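Local atomic coordinates of coenzyme F420-dependent N(5),N(10)-methenyltetrahydromethanopterin reductase-related protein (Desulfurobacterium thermolithotrophum DSM 11699, PDB entry 6HUZ), a protein that binds the iron-guanylylpyridinol cofactor of [Fe]-hydrogenase and, as a bacterial paralog of that enzyme, uses tetrahydrofolate derivatives as substrates. Residues Ser143-Ala148 with Glu178-Leu183. Sequence-based numbering, arbitrary orientation.
With FE9 (iron-guanylyl pyridinol cofactor), chain B; EDO (1,2-ethanediol), chain F.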
loop_
_atom_site.group_PDB
_atom_site.type_symbol
_atom_site.label_atom_id
_atom_site.label_comp_id
_atom_site.label_asym_id
_atom_site.label_seq_id
_atom_site.Cartn_x
_atom_site.Cartn_y
_atom_site.Cartn_z
ATOM N N SER A 143 -25.459 -7.020 -0.163
ATOM C CA SER A 143 -24.694 -6.274 -1.162
ATOM C C SER A 143 -24.576 -4.832 -0.690
ATOM O O SER A 143 -24.640 -4.594 0.516
ATOM C CB SER A 143 -25.383 -6.353 -2.518
ATOM O OG SER A 143 -24.635 -5.729 -3.547
ATOM N N THR A 144 -24.381 -3.873 -1.607
ATOM C CA THR A 144 -24.206 -2.474 -1.225
ATOM C C THR A 144 -24.821 -1.520 -2.222
ATOM O O THR A 144 -25.027 -1.853 -3.384
ATOM C CB THR A 144 -22.649 -2.054 -1.178
ATOM O OG1 THR A 144 -22.039 -2.090 -2.487
ATOM C CG2 THR A 144 -21.792 -2.905 -0.235
ATOM N N MET A 145 -25.088 -0.299 -1.752
ATOM C CA MET A 145 -25.574 0.784 -2.588
ATOM C C MET A 145 -24.702 1.924 -2.089
ATOM O O MET A 145 -25.189 2.907 -1.551
ATOM C CB MET A 145 -27.085 1.034 -2.428
ATOM C CG MET A 145 -27.942 0.065 -3.277
ATOM S SD MET A 145 -27.772 0.170 -5.081
ATOM C CE MET A 145 -28.583 1.649 -5.421
ATOM N N HIS A 146 -23.369 1.752 -2.257
ATOM C CA HIS A 146 -22.383 2.714 -1.803
ATOM C C HIS A 146 -22.359 3.899 -2.781
ATOM O O HIS A 146 -21.984 3.731 -3.941
ATOM C CB HIS A 146 -21.009 2.055 -1.670
ATOM C CG HIS A 146 -20.045 2.867 -0.876
ATOM N ND1 HIS A 146 -19.921 4.230 -1.075
ATOM C CD2 HIS A 146 -19.168 2.480 0.081
ATOM C CE1 HIS A 146 -18.965 4.626 -0.250
ATOM N NE2 HIS A 146 -18.500 3.611 0.477
ATOM N N PRO A 147 -22.781 5.095 -2.305
ATOM C CA PRO A 147 -22.797 6.274 -3.185
ATOM C C PRO A 147 -21.425 6.781 -3.613
ATOM O O PRO A 147 -21.355 7.447 -4.647
ATOM C CB PRO A 147 -23.554 7.324 -2.373
ATOM C CG PRO A 147 -23.428 6.910 -0.964
ATOM C CD PRO A 147 -23.234 5.423 -0.931
ATOM N N ALA A 148 -20.366 6.502 -2.809
ATOM C CA ALA A 148 -18.957 6.912 -3.063
ATOM C C ALA A 148 -19.029 8.391 -3.447
ATOM O O ALA A 148 -18.452 8.849 -4.440
ATOM C CB ALA A 148 -18.375 6.085 -4.217
ATOM N N GLU A 178 -29.336 -7.452 -9.997
ATOM C CA GLU A 178 -30.091 -6.772 -11.072
ATOM C C GLU A 178 -31.005 -5.699 -10.483
ATOM O O GLU A 178 -31.132 -4.623 -11.056
ATOM C CB GLU A 178 -30.915 -7.764 -11.905
ATOM C CG GLU A 178 -30.085 -8.625 -12.852
ATOM C CD GLU A 178 -29.109 -7.887 -13.753
ATOM O OE1 GLU A 178 -29.524 -6.918 -14.428
ATOM O OE2 GLU A 178 -27.921 -8.283 -13.782
ATOM N N LYS A 179 -31.628 -5.973 -9.337
ATOM C CA LYS A 179 -32.514 -4.988 -8.707
ATOM C C LYS A 179 -31.714 -3.742 -8.322
ATOM O O LYS A 179 -32.181 -2.638 -8.555
ATOM C CB LYS A 179 -33.203 -5.568 -7.467
ATOM C CG LYS A 179 -34.303 -6.567 -7.781
ATOM C CD LYS A 179 -35.106 -6.877 -6.551
ATOM C CE LYS A 179 -35.859 -8.179 -6.681
ATOM N NZ LYS A 179 -36.786 -8.393 -5.536
ATOM N N LEU A 180 -30.498 -3.926 -7.760
ATOM C CA LEU A 180 -29.648 -2.813 -7.345
ATOM C C LEU A 180 -29.209 -2.029 -8.557
ATOM O O LEU A 180 -29.305 -0.798 -8.562
ATOM C CB LEU A 180 -28.446 -3.337 -6.548
ATOM C CG LEU A 180 -28.835 -4.122 -5.289
ATOM C CD1 LEU A 180 -27.613 -4.484 -4.476
ATOM C CD2 LEU A 180 -29.839 -3.345 -4.445
ATOM N N LYS A 181 -28.762 -2.738 -9.609
ATOM C CA LYS A 181 -28.360 -2.090 -10.856
ATOM C C LYS A 181 -29.512 -1.216 -11.386
ATOM O O LYS A 181 -29.265 -0.111 -11.870
ATOM C CB LYS A 181 -28.002 -3.136 -11.922
ATOM C CG LYS A 181 -26.620 -3.712 -11.762
ATOM C CD LYS A 181 -26.402 -4.916 -12.687
ATOM C CE LYS A 181 -26.298 -4.538 -14.150
ATOM N NZ LYS A 181 -26.016 -5.731 -15.006
ATOM N N LYS A 182 -30.764 -1.717 -11.300
ATOM C CA LYS A 182 -31.950 -0.985 -11.764
ATOM C C LYS A 182 -32.161 0.273 -10.910
ATOM O O LYS A 182 -32.395 1.345 -11.462
ATOM C CB LYS A 182 -33.186 -1.898 -11.764
ATOM C CG LYS A 182 -34.412 -1.268 -12.406
ATOM C CD LYS A 182 -35.465 -2.309 -12.759
ATOM C CE LYS A 182 -36.894 -1.808 -12.631
ATOM N NZ LYS A 182 -37.126 -0.526 -13.351
ATOM N N LEU A 183 -32.040 0.171 -9.566
ATOM C CA LEU A 183 -32.193 1.358 -8.717
ATOM C C LEU A 183 -31.215 2.442 -9.207
ATOM O O LEU A 183 -31.610 3.608 -9.332
ATOM C CB LEU A 183 -31.959 1.036 -7.223
ATOM C CG LEU A 183 -33.100 0.264 -6.560
ATOM C CD1 LEU A 183 -32.801 -0.043 -5.093
ATOM C CD2 LEU A 183 -34.420 1.011 -6.674
HETATM O O2 FE9 B . -20.784 10.632 5.472
HETATM FE FE FE9 B . -21.075 8.391 3.171
HETATM C C1F FE9 B . -22.114 9.690 2.404
HETATM O O1F FE9 B . -22.759 10.490 1.927
HETATM C C2F FE9 B . -20.389 8.019 1.509
HETATM O O2F FE9 B . -20.000 7.778 0.476
HETATM C C8 FE9 B . -22.382 7.010 3.045
HETATM O O18 FE9 B . -22.564 6.367 2.027
HETATM C C7 FE9 B . -23.211 6.702 4.281
HETATM C C6 FE9 B . -22.917 7.807 5.255
HETATM N N1 FE9 B . -21.925 8.735 4.898
HETATM C C5 FE9 B . -23.669 7.905 6.517
HETATM C C5M FE9 B . -24.688 6.856 6.858
HETATM C C4 FE9 B . -23.354 9.015 7.431
HETATM C C3 FE9 B . -22.296 9.992 7.050
HETATM C C3M FE9 B . -21.934 11.165 7.925
HETATM C C2 FE9 B . -21.595 9.812 5.724
HETATM O O3P FE9 B . -24.006 9.035 8.626
HETATM P P1 FE9 B . -25.251 10.011 8.952
HETATM O O1P FE9 B . -25.249 11.127 8.020
HETATM O O2P FE9 B . -24.984 10.627 10.424
HETATM O "O5'" FE9 B . -26.558 9.108 8.835
HETATM C "C5'" FE9 B . -26.890 8.113 9.791
HETATM C "C4'" FE9 B . -28.401 8.188 9.978
HETATM O "O4'" FE9 B . -28.835 7.103 10.790
HETATM C "C1'" FE9 B . -29.937 7.556 11.564
HETATM C "C2'" FE9 B . -29.541 8.964 11.955
HETATM O "O2'" FE9 B . -30.639 9.790 12.367
HETATM C "C3'" FE9 B . -28.854 9.462 10.690
HETATM O "O3'" FE9 B . -29.734 10.192 9.833
HETATM N N9A FE9 B . -30.191 6.611 12.668
HETATM C C4A FE9 B . -31.018 5.601 12.527
HETATM N N3A FE9 B . -31.836 5.210 11.523
HETATM C C2A FE9 B . -32.631 4.137 11.713
HETATM N N2A FE9 B . -33.402 3.756 10.670
HETATM N N1A FE9 B . -32.676 3.431 12.859
HETATM C C6A FE9 B . -31.950 3.768 13.940
HETATM O O6A FE9 B . -31.989 3.097 14.985
HETATM C C5A FE9 B . -31.032 4.902 13.820
HETATM N N7A FE9 B . -30.152 5.530 14.614
HETATM C C8A FE9 B . -29.645 6.567 13.899
HETATM C C1 EDO F . -31.135 -2.607 -14.844
HETATM O O1 EDO F . -30.232 -1.500 -14.926
HETATM C C2 EDO F . -30.518 -3.704 -13.961
HETATM O O2 EDO F . -31.381 -4.823 -13.797
HETATM O O HOH W 1 -19.178 9.388 3.849
#
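Met145 and Leu180 mark the nearest backbone approach, with their CA atoms 7.2 Å apart. Ser143 and Thr144 end strand 141-144 in the parallel sheet of the Rossmann-like domain, next to strand 112-115. Residues 178-183 belong to helix 174-186, which packs against that sheet. No hydrogen bond joins the two segments. The contact is mainly apolar, and buried.

Met145 reaches toward the helix with a chain bent twice. The chi2 bend (-64°) sets SD 3.9 Å from Leu180 CB, and the chi3 bend (-73°) turns CE to within 3.9 Å of Leu183 CB. Leu180 sends its two methyls to different partners. CD2 lies near Met145 CG, while CD1 sits 3.4 Å from Ser143 OG. That hydroxyl is hydrogen-bonded to Ala162 O, so its polar demand is met beside the methyl. Val84 and Cys114 of neighbouring strands also touch Leu180.

Beyond Met145, His146, Pro147 and Ala148 line the iron-guanylylpyridinol pocket, and Ala148 also borders the methenyltetrahydrofolate. His146 CE1 comes within 3.4 Å of O2F, the oxygen of an iron-bound carbon monoxide. Ala148 N donates a bent bond (139°) to His146 ND1 near the ring plane, and NE2 is hydrogen-bonded to Asp204 OD1. A leucine in place of His146 would probably leave Ala148 N and Asp204 OD1 without these mates.

The chemistry thus changes within a few residues: apolar side chains fill the join between helix and strand end, and polar bonds shape the loop beside the iron.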